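Local coordinates for p800 reaction center core protein (PDB 5V8K) that forms the core of a symmetric homodimeric photosynthetic reaction centre, holding bacteriochlorophyll g, related pigments and a 4Fe-4S cluster, at residues L211-H214 and F215-V219; F540-R543 and G544-D547. All coordinates share one frame; numbering follows the deposited sequence.

Interaction 1: L211-H214 and F215-V219; sequences LAFH and FATVV. With GBF (Bacteriochlorophyll g), chain U.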
loop_
_atom_site.group_PDB
_atom_site.type_symbol
_atom_site.label_atom_id
_atom_site.label_comp_id
_atom_site.label_asym_id
_atom_site.label_seq_id
_atom_site.Cartn_x
_atom_site.Cartn_y
_atom_site.Cartn_z
ATOM N N LEU A 211 -2.201 -21.347 23.990
ATOM C CA LEU A 211 -0.862 -21.261 23.413
ATOM C C LEU A 211 -0.512 -19.814 23.056
ATOM O O LEU A 211 0.626 -19.368 23.263
ATOM C CB LEU A 211 -0.757 -22.174 22.194
ATOM C CG LEU A 211 0.639 -22.293 21.598
ATOM C CD1 LEU A 211 1.501 -23.131 22.512
ATOM C CD2 LEU A 211 0.552 -22.906 20.227
ATOM N N ALA A 212 -1.493 -19.054 22.552
ATOM C CA ALA A 212 -1.252 -17.657 22.201
ATOM C C ALA A 212 -0.828 -16.860 23.424
ATOM O O ALA A 212 0.083 -16.033 23.360
ATOM C CB ALA A 212 -2.506 -17.040 21.578
ATOM N N PHE A 213 -1.482 -17.108 24.553
ATOM C CA PHE A 213 -1.115 -16.451 25.794
ATOM C C PHE A 213 0.271 -16.875 26.267
ATOM O O PHE A 213 1.027 -16.046 26.787
ATOM C CB PHE A 213 -2.163 -16.736 26.858
ATOM C CG PHE A 213 -1.866 -16.072 28.134
ATOM C CD1 PHE A 213 -2.186 -14.737 28.343
ATOM C CD2 PHE A 213 -1.207 -16.755 29.106
ATOM C CE1 PHE A 213 -1.867 -14.131 29.544
ATOM C CE2 PHE A 213 -0.863 -16.166 30.278
ATOM C CZ PHE A 213 -1.173 -14.866 30.514
ATOM N N HIS A 214 0.623 -18.154 26.095
ATOM C CA HIS A 214 1.990 -18.607 26.360
ATOM C C HIS A 214 2.984 -17.845 25.489
ATOM O O HIS A 214 4.017 -17.378 25.968
ATOM C CB HIS A 214 2.090 -20.111 26.104
ATOM C CG HIS A 214 1.553 -20.976 27.205
ATOM N ND1 HIS A 214 1.595 -20.615 28.534
ATOM C CD2 HIS A 214 0.974 -22.203 27.168
ATOM C CE1 HIS A 214 1.067 -21.582 29.270
ATOM N NE2 HIS A 214 0.691 -22.562 28.466
ATOM N N PHE A 215 2.677 -17.699 24.200
ATOM C CA PHE A 215 3.549 -16.936 23.313
ATOM C C PHE A 215 3.811 -15.538 23.852
ATOM O O PHE A 215 4.953 -15.052 23.835
ATOM C CB PHE A 215 2.939 -16.817 21.913
ATOM C CG PHE A 215 3.244 -17.935 20.990
ATOM C CD1 PHE A 215 4.505 -18.040 20.407
ATOM C CD2 PHE A 215 2.264 -18.836 20.621
ATOM C CE1 PHE A 215 4.785 -19.035 19.513
ATOM C CE2 PHE A 215 2.535 -19.844 19.726
ATOM C CZ PHE A 215 3.789 -19.956 19.170
ATOM N N ALA A 216 2.749 -14.849 24.298
ATOM C CA ALA A 216 2.925 -13.513 24.852
ATOM C C ALA A 216 3.804 -13.539 26.098
ATOM O O ALA A 216 4.656 -12.659 26.274
ATOM C CB ALA A 216 1.567 -12.879 25.157
ATOM N N THR A 217 3.630 -14.533 26.981
ATOM C CA THR A 217 4.512 -14.577 28.143
ATOM C C THR A 217 5.951 -14.851 27.711
ATOM O O THR A 217 6.893 -14.380 28.358
ATOM C CB THR A 217 4.042 -15.613 29.178
ATOM O OG1 THR A 217 4.089 -16.949 28.664
ATOM C CG2 THR A 217 2.657 -15.308 29.624
ATOM N N VAL A 218 6.140 -15.567 26.604
ATOM C CA VAL A 218 7.487 -15.848 26.137
ATOM C C VAL A 218 8.130 -14.592 25.553
ATOM O O VAL A 218 9.325 -14.347 25.753
ATOM C CB VAL A 218 7.476 -17.010 25.128
ATOM C CG1 VAL A 218 8.854 -17.131 24.431
ATOM C CG2 VAL A 218 7.145 -18.312 25.847
ATOM N N VAL A 219 7.363 -13.808 24.790
ATOM C CA VAL A 219 7.849 -12.522 24.283
ATOM C C VAL A 219 8.397 -11.677 25.431
ATOM O O VAL A 219 9.528 -11.179 25.377
ATOM C CB VAL A 219 6.726 -11.791 23.516
ATOM C CG1 VAL A 219 7.081 -10.305 23.242
ATOM C CG2 VAL A 219 6.486 -12.462 22.198
HETATM MG MG GBF U . 2.763 -19.263 32.460
HETATM C CHA GBF U . 1.456 -22.537 32.801
HETATM C CHB GBF U . -0.234 -18.126 33.286
HETATM C CHC GBF U . 4.362 -16.255 33.042
HETATM C CHD GBF U . 6.010 -20.849 32.495
HETATM N NA GBF U . 0.985 -20.103 32.712
HETATM C C1A GBF U . 0.534 -21.367 32.818
HETATM C C2A GBF U . -0.921 -21.625 33.097
HETATM C C3A GBF U . -1.437 -20.204 32.829
HETATM C C4A GBF U . -0.146 -19.428 32.961
HETATM C CMA GBF U . -2.039 -20.067 31.430
HETATM C CAA GBF U . -1.320 -22.109 34.493
HETATM C CBA GBF U . -2.819 -22.371 34.574
HETATM C CGA GBF U . -3.151 -23.797 34.225
HETATM O O1A GBF U . -2.484 -24.418 33.411
HETATM O O2A GBF U . -4.509 -24.237 34.461
HETATM N NB GBF U . 2.127 -17.441 33.106
HETATM C C1B GBF U . 0.853 -17.113 33.337
HETATM C C2B GBF U . 0.767 -15.746 33.600
HETATM C C3B GBF U . 2.062 -15.241 33.532
HETATM C C4B GBF U . 2.883 -16.345 33.208
HETATM C CMB GBF U . -0.504 -14.994 33.913
HETATM C CAB GBF U . 2.499 -13.831 33.732
HETATM C CBB GBF U . 1.756 -12.748 33.837
HETATM N NC GBF U . 4.719 -18.712 32.710
HETATM C C1C GBF U . 5.179 -17.471 32.870
HETATM C C2C GBF U . 6.619 -17.105 32.922
HETATM C C3C GBF U . 6.975 -18.522 32.795
HETATM C C4C GBF U . 5.895 -19.399 32.657
HETATM C CMC GBF U . 6.975 -16.314 31.669
HETATM C CAC GBF U . 8.384 -18.992 32.754
HETATM C CBC GBF U . 9.566 -18.061 32.910
HETATM N ND GBF U . 3.622 -21.095 32.612
HETATM C C1D GBF U . 4.810 -21.688 32.571
HETATM C C2D GBF U . 4.984 -23.294 32.622
HETATM C C3D GBF U . 3.598 -23.414 32.720
HETATM C C4D GBF U . 2.818 -22.230 32.710
HETATM C CMD GBF U . 6.139 -24.259 32.574
HETATM C CAD GBF U . 2.644 -24.537 32.787
HETATM O OBD GBF U . 2.763 -25.814 32.863
HETATM C CBD GBF U . 1.270 -23.992 32.983
HETATM C CGD GBF U . 0.338 -24.651 32.014
HETATM O O1D GBF U . -0.044 -24.127 30.961
HETATM O O2D GBF U . -0.066 -26.002 32.341
HETATM C CED GBF U . -1.167 -26.589 31.644
HETATM C C1 GBF U . -4.958 -25.480 33.922
HETATM C C2 GBF U . -6.445 -25.415 33.625
HETATM C C3 GBF U . -7.337 -25.475 34.620
HETATM C C4 GBF U . -6.865 -25.604 36.037
HETATM C C5 GBF U . -8.818 -25.430 34.337
HETATM C C6 GBF U . -9.264 -24.121 33.698
HETATM C C7 GBF U . -8.504 -22.946 34.280
HETATM C C8 GBF U . -8.499 -21.760 33.662
HETATM C C9 GBF U . -9.245 -21.576 32.372
HETATM C C10 GBF U . -7.711 -20.623 34.259
HETATM C C11 GBF U . -6.676 -20.198 33.220
HETATM C C12 GBF U . -6.023 -18.896 33.626
HETATM C C13 GBF U . -5.312 -18.226 32.716
HETATM C C14 GBF U . -5.186 -18.793 31.342
HETATM C C15 GBF U . -4.633 -16.918 33.050
HETATM O O HOH W 1 2.609 -18.896 30.183
#
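His214 and Thr217 grip one water between them, and that water is a ligand of the magnesium of a bacteriochlorophyll g, 2.3 Å from GBF MG. It donates to Thr217 OG1 over 2.9 Å and stands 2.6 Å from His214 ND1, at the edge of the imidazole and in its plane. Thr217 OG1 spends its own proton on His214 O, 2.7 Å away, one turn back. With chi1 at 64° the hydroxyl sits between the backbone N and the carbonyl carbon, from where it meets both carbonyl and water. His214 O is thus held by two donors: Val218 N comes in nearly along the C=O axis, while OG1 arrives from the side, at a C=O...O angle of 118°. The imidazole is tethered a second time by a weak hydrogen bond from His214 NE2 to GBF O1D at 3.0 Å, so contacts at both ring nitrogens probably limit the rotation of the ring. All of this lies on helix 200-224, predicted to span the membrane, and is a water-mediated form of the axial ligation by which antenna helices carry chlorophylls. A valine in place of Thr217 would probably leave the water without its hydroxyl acceptor and His214 O with one donor fewer, making the magnesium ligand less firmly placed. The threonine methyl serves the pigment too: CG2 is 3.7 Å from GBF C4B, and the side chains of Thr217 and Phe213 cross at about a right angle. With CG anti to the backbone N (chi1 -179°), Phe213 brings its CZ to 3.5 Å from GBF CMB. Farther round the helix, Leu211 CG rests 3.6 Å from Phe215 CE2, and these two pack on Phe274 and Met270 of helix 258-291, respectively.

Interaction 2: F540-R543 and G544-D547; sequences FQYR and GSRD. With AOH (8(1)-OH-Chlorophyll aF), chain E.
Arg543 and Asp547 are joined twice in the first turn of helix 543-560, for which Tyr542 occupies the N-cap position. Asp547 N donates to Arg543 O at 3.0 Å, in the carbonyl plane. Ser545 OG donates to the chlorophyll ketone AOH OBD at 2.8 Å, and Arg398 of the second subunit binds the same pigment, so the site is built from both chains. The second link between Arg543 and Asp547 is a stack, the carboxylate over one guanidinium face with the planes 19° apart. This salt bridge, Arg543 NH2 to Asp547 OD1 at 3.4 Å, works by charge alone, the oxygen lying well out of the guanidinium plane; NE and NH2 bind the carbonyls of Leu573 and Ala572. Asp547 is also held by Ala572 N and by Trp408 of the second subunit. Arg546, bent at chi3 (38°), folds back over the turn; its NH2 gives a 2.8 Å bond to a water that in turn donates to Phe540 O. Its guanidinium stands 83° from that of Arg543, and its CG lies 3.5 Å from AOH C3D. Tyr542, its hydroxyl bonded to Asp439 O of the second subunit, takes Ser545 CB at its ring edge, 3.8 Å from CD1. Beyond it, Phe540, whose ring meets that of Phe536, brings CD2 to 3.3 Å from AOH CBC.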
loop_
_atom_site.group_PDB
_atom_site.type_symbol
_atom_site.label_atom_id
_atom_site.label_comp_id
_atom_site.label_asym_id
_atom_site.label_seq_id
_atom_site.Cartn_x
_atom_site.Cartn_y
_atom_site.Cartn_z
ATOM N N PHE A 540 -9.200 -6.088 -3.728
ATOM C CA PHE A 540 -10.121 -5.062 -4.170
ATOM C C PHE A 540 -11.397 -5.672 -4.745
ATOM O O PHE A 540 -11.445 -6.846 -5.150
ATOM C CB PHE A 540 -9.494 -4.176 -5.249
ATOM C CG PHE A 540 -8.558 -3.101 -4.727
ATOM C CD1 PHE A 540 -7.895 -3.250 -3.535
ATOM C CD2 PHE A 540 -8.343 -1.962 -5.466
ATOM C CE1 PHE A 540 -7.020 -2.290 -3.085
ATOM C CE2 PHE A 540 -7.461 -0.998 -5.055
ATOM C CZ PHE A 540 -6.801 -1.133 -3.857
ATOM N N GLN A 541 -12.447 -4.843 -4.776
ATOM C CA GLN A 541 -13.737 -5.158 -5.406
ATOM C C GLN A 541 -13.618 -5.229 -6.925
ATOM O O GLN A 541 -14.178 -4.383 -7.631
ATOM C CB GLN A 541 -14.779 -4.094 -5.034
ATOM C CG GLN A 541 -15.227 -4.129 -3.605
ATOM C CD GLN A 541 -15.938 -2.860 -3.216
ATOM O OE1 GLN A 541 -16.699 -2.325 -4.004
ATOM N NE2 GLN A 541 -15.692 -2.371 -2.008
ATOM N N TYR A 542 -12.866 -6.204 -7.446
ATOM C CA TYR A 542 -12.565 -6.228 -8.871
ATOM C C TYR A 542 -12.473 -7.652 -9.425
ATOM O O TYR A 542 -11.858 -7.873 -10.475
ATOM C CB TYR A 542 -11.272 -5.452 -9.141
ATOM C CG TYR A 542 -11.535 -4.022 -9.577
ATOM C CD1 TYR A 542 -11.858 -3.727 -10.883
ATOM C CD2 TYR A 542 -11.454 -2.973 -8.673
ATOM C CE1 TYR A 542 -12.141 -2.448 -11.286
ATOM C CE2 TYR A 542 -11.734 -1.666 -9.055
ATOM C CZ TYR A 542 -12.060 -1.402 -10.366
ATOM O OH TYR A 542 -12.328 -0.107 -10.756
ATOM N N ARG A 543 -13.115 -8.616 -8.771
ATOM C CA ARG A 543 -12.953 -9.995 -9.193
ATOM C C ARG A 543 -13.588 -10.252 -10.551
ATOM O O ARG A 543 -13.039 -11.006 -11.362
ATOM C CB ARG A 543 -13.551 -10.919 -8.164
ATOM C CG ARG A 543 -13.106 -12.382 -8.381
ATOM C CD ARG A 543 -14.100 -13.175 -9.223
ATOM N NE ARG A 543 -13.568 -14.482 -9.587
ATOM C CZ ARG A 543 -14.253 -15.383 -10.275
ATOM N NH1 ARG A 543 -15.475 -15.098 -10.680
ATOM N NH2 ARG A 543 -13.717 -16.550 -10.568
ATOM N N GLY A 544 -14.769 -9.686 -10.800
ATOM C CA GLY A 544 -15.404 -9.869 -12.092
ATOM C C GLY A 544 -14.579 -9.338 -13.245
ATOM O O GLY A 544 -14.509 -9.956 -14.314
ATOM N N SER A 545 -13.967 -8.166 -13.062
ATOM C CA SER A 545 -13.059 -7.631 -14.071
ATOM C C SER A 545 -12.019 -8.673 -14.473
ATOM O O SER A 545 -11.760 -8.889 -15.662
ATOM C CB SER A 545 -12.367 -6.385 -13.535
ATOM O OG SER A 545 -11.533 -5.852 -14.530
ATOM N N ARG A 546 -11.390 -9.299 -13.474
ATOM C CA ARG A 546 -10.323 -10.258 -13.715
ATOM C C ARG A 546 -10.823 -11.535 -14.393
ATOM O O ARG A 546 -10.146 -12.087 -15.262
ATOM C CB ARG A 546 -9.650 -10.576 -12.380
ATOM C CG ARG A 546 -8.835 -9.395 -11.844
ATOM C CD ARG A 546 -8.551 -9.504 -10.352
ATOM N NE ARG A 546 -8.269 -10.859 -9.879
ATOM C CZ ARG A 546 -8.865 -11.432 -8.839
ATOM N NH1 ARG A 546 -8.568 -12.682 -8.514
ATOM N NH2 ARG A 546 -9.779 -10.796 -8.127
ATOM N N ASP A 547 -12.004 -12.023 -14.015
ATOM C CA ASP A 547 -12.532 -13.237 -14.631
ATOM C C ASP A 547 -12.834 -13.004 -16.109
ATOM O O ASP A 547 -12.589 -13.871 -16.947
ATOM C CB ASP A 547 -13.775 -13.672 -13.868
ATOM C CG ASP A 547 -14.119 -15.154 -14.079
ATOM O OD1 ASP A 547 -13.232 -16.030 -13.898
ATOM O OD2 ASP A 547 -15.285 -15.422 -14.421
HETATM C C1 AOH E . -0.083 -7.870 -19.681
HETATM C C2 AOH E . 0.719 -8.169 -18.443
HETATM C C3 AOH E . 1.566 -7.313 -17.886
HETATM C C4 AOH E . 1.807 -5.975 -18.461
HETATM C C5 AOH E . 2.336 -7.764 -16.681
HETATM C C6 AOH E . 3.712 -8.289 -17.070
HETATM C C7 AOH E . 4.462 -8.407 -15.763
HETATM C C8 AOH E . 5.721 -8.826 -15.706
HETATM C C9 AOH E . 6.397 -9.258 -16.973
HETATM C C10 AOH E . 6.384 -8.991 -14.362
HETATM C C11 AOH E . 7.010 -7.809 -13.659
HETATM C C15 AOH E . 8.774 -6.266 -11.861
HETATM C C14 AOH E . 9.120 -8.371 -10.398
HETATM C C13 AOH E . 8.500 -7.715 -11.607
HETATM C C12 AOH E . 7.692 -8.403 -12.436
HETATM N NB AOH E . -1.365 -6.194 -11.956
HETATM N ND AOH E . -5.395 -6.247 -12.468
HETATM C C1A AOH E . -4.096 -7.589 -14.901
HETATM C C1B AOH E . -0.424 -6.766 -12.738
HETATM C C1C AOH E . -2.705 -4.730 -9.684
HETATM C C1D AOH E . -6.381 -5.745 -11.712
HETATM C C2A AOH E . -3.597 -8.062 -16.236
HETATM C C2B AOH E . 0.855 -6.653 -12.198
HETATM C C2C AOH E . -3.229 -3.926 -8.681
HETATM C C2D AOH E . -7.615 -5.980 -12.291
HETATM C C3A AOH E . -2.147 -8.315 -15.819
HETATM C C3B AOH E . 0.667 -5.932 -11.024
HETATM C C3C AOH E . -4.599 -3.943 -8.853
HETATM C C3D AOH E . -7.350 -6.658 -13.477
HETATM C C4A AOH E . -1.974 -7.637 -14.484
HETATM C C4B AOH E . -0.693 -5.643 -10.926
HETATM C C4C AOH E . -4.799 -4.770 -9.970
HETATM C C4D AOH E . -5.967 -6.782 -13.592
HETATM C CAA AOH E . -3.823 -7.022 -17.323
HETATM C CAB AOH E . 1.821 -5.676 -10.179
HETATM C CAC AOH E . -5.548 -3.175 -8.039
HETATM C CAD AOH E . -7.886 -7.118 -14.788
HETATM C CBA AOH E . -3.687 -7.646 -18.713
HETATM C CBB AOH E . 1.831 -5.331 -8.926
HETATM C CBC AOH E . -6.700 -3.960 -7.502
HETATM C CBD AOH E . -6.752 -7.673 -15.588
HETATM C CED AOH E . -6.841 -11.526 -15.293
HETATM C CGA AOH E . -2.393 -7.320 -19.398
HETATM C CGD AOH E . -6.986 -9.131 -15.891
HETATM C CHA AOH E . -5.561 -7.435 -14.757
HETATM C CHB AOH E . -0.736 -7.468 -14.010
HETATM C CHC AOH E . -1.268 -4.927 -9.799
HETATM C CHD AOH E . -6.147 -5.014 -10.450
HETATM C CMA AOH E . -1.819 -9.797 -15.686
HETATM C CMB AOH E . 2.166 -7.186 -12.730
HETATM C CMC AOH E . -2.467 -3.158 -7.638
HETATM C CMD AOH E . -8.925 -5.574 -11.679
HETATM N NA AOH E . -3.176 -7.311 -13.981
HETATM N NC AOH E . -3.653 -5.276 -10.456
HETATM O O1 AOH E . -6.098 -2.077 -8.810
HETATM O O1A AOH E . -1.937 -6.184 -19.415
HETATM O O1D AOH E . -7.402 -9.501 -16.975
HETATM O O2A AOH E . -1.407 -8.318 -19.417
HETATM O O2D AOH E . -6.710 -10.142 -14.898
HETATM O OBD AOH E . -9.146 -7.314 -14.905
HETATM MG MG AOH E . -3.397 -6.455 -12.142
HETATM O O HOH W 2 -10.149 -8.202 -7.234
HETATM O O HOH W 3 -3.520 -8.524 -10.968
#

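In the fold
Interaction 1 comes first along the chain, wholly within helix 200-224; interaction 2 follows more than 300 residues later, where the loop after helix 520-539 enters helix 543-560. Their centres are 39 Å apart and their nearest atoms about 28 Å, so neither touches the other. The centre of interaction 1 lies about 9 Å from the centre of the chain, against helix 258-291, whereas that of interaction 2 lies about 31 Å out, against the second subunit and near the iron-sulfur cluster. Each touches a pigment whose magnesium carries a water, one a bacteriochlorophyll g, probably of the antenna, the other an 8(1)-OH-chlorophyll aF at the dimer interface, consistent with separate light-harvesting and electron-transfer regions within one polypeptide.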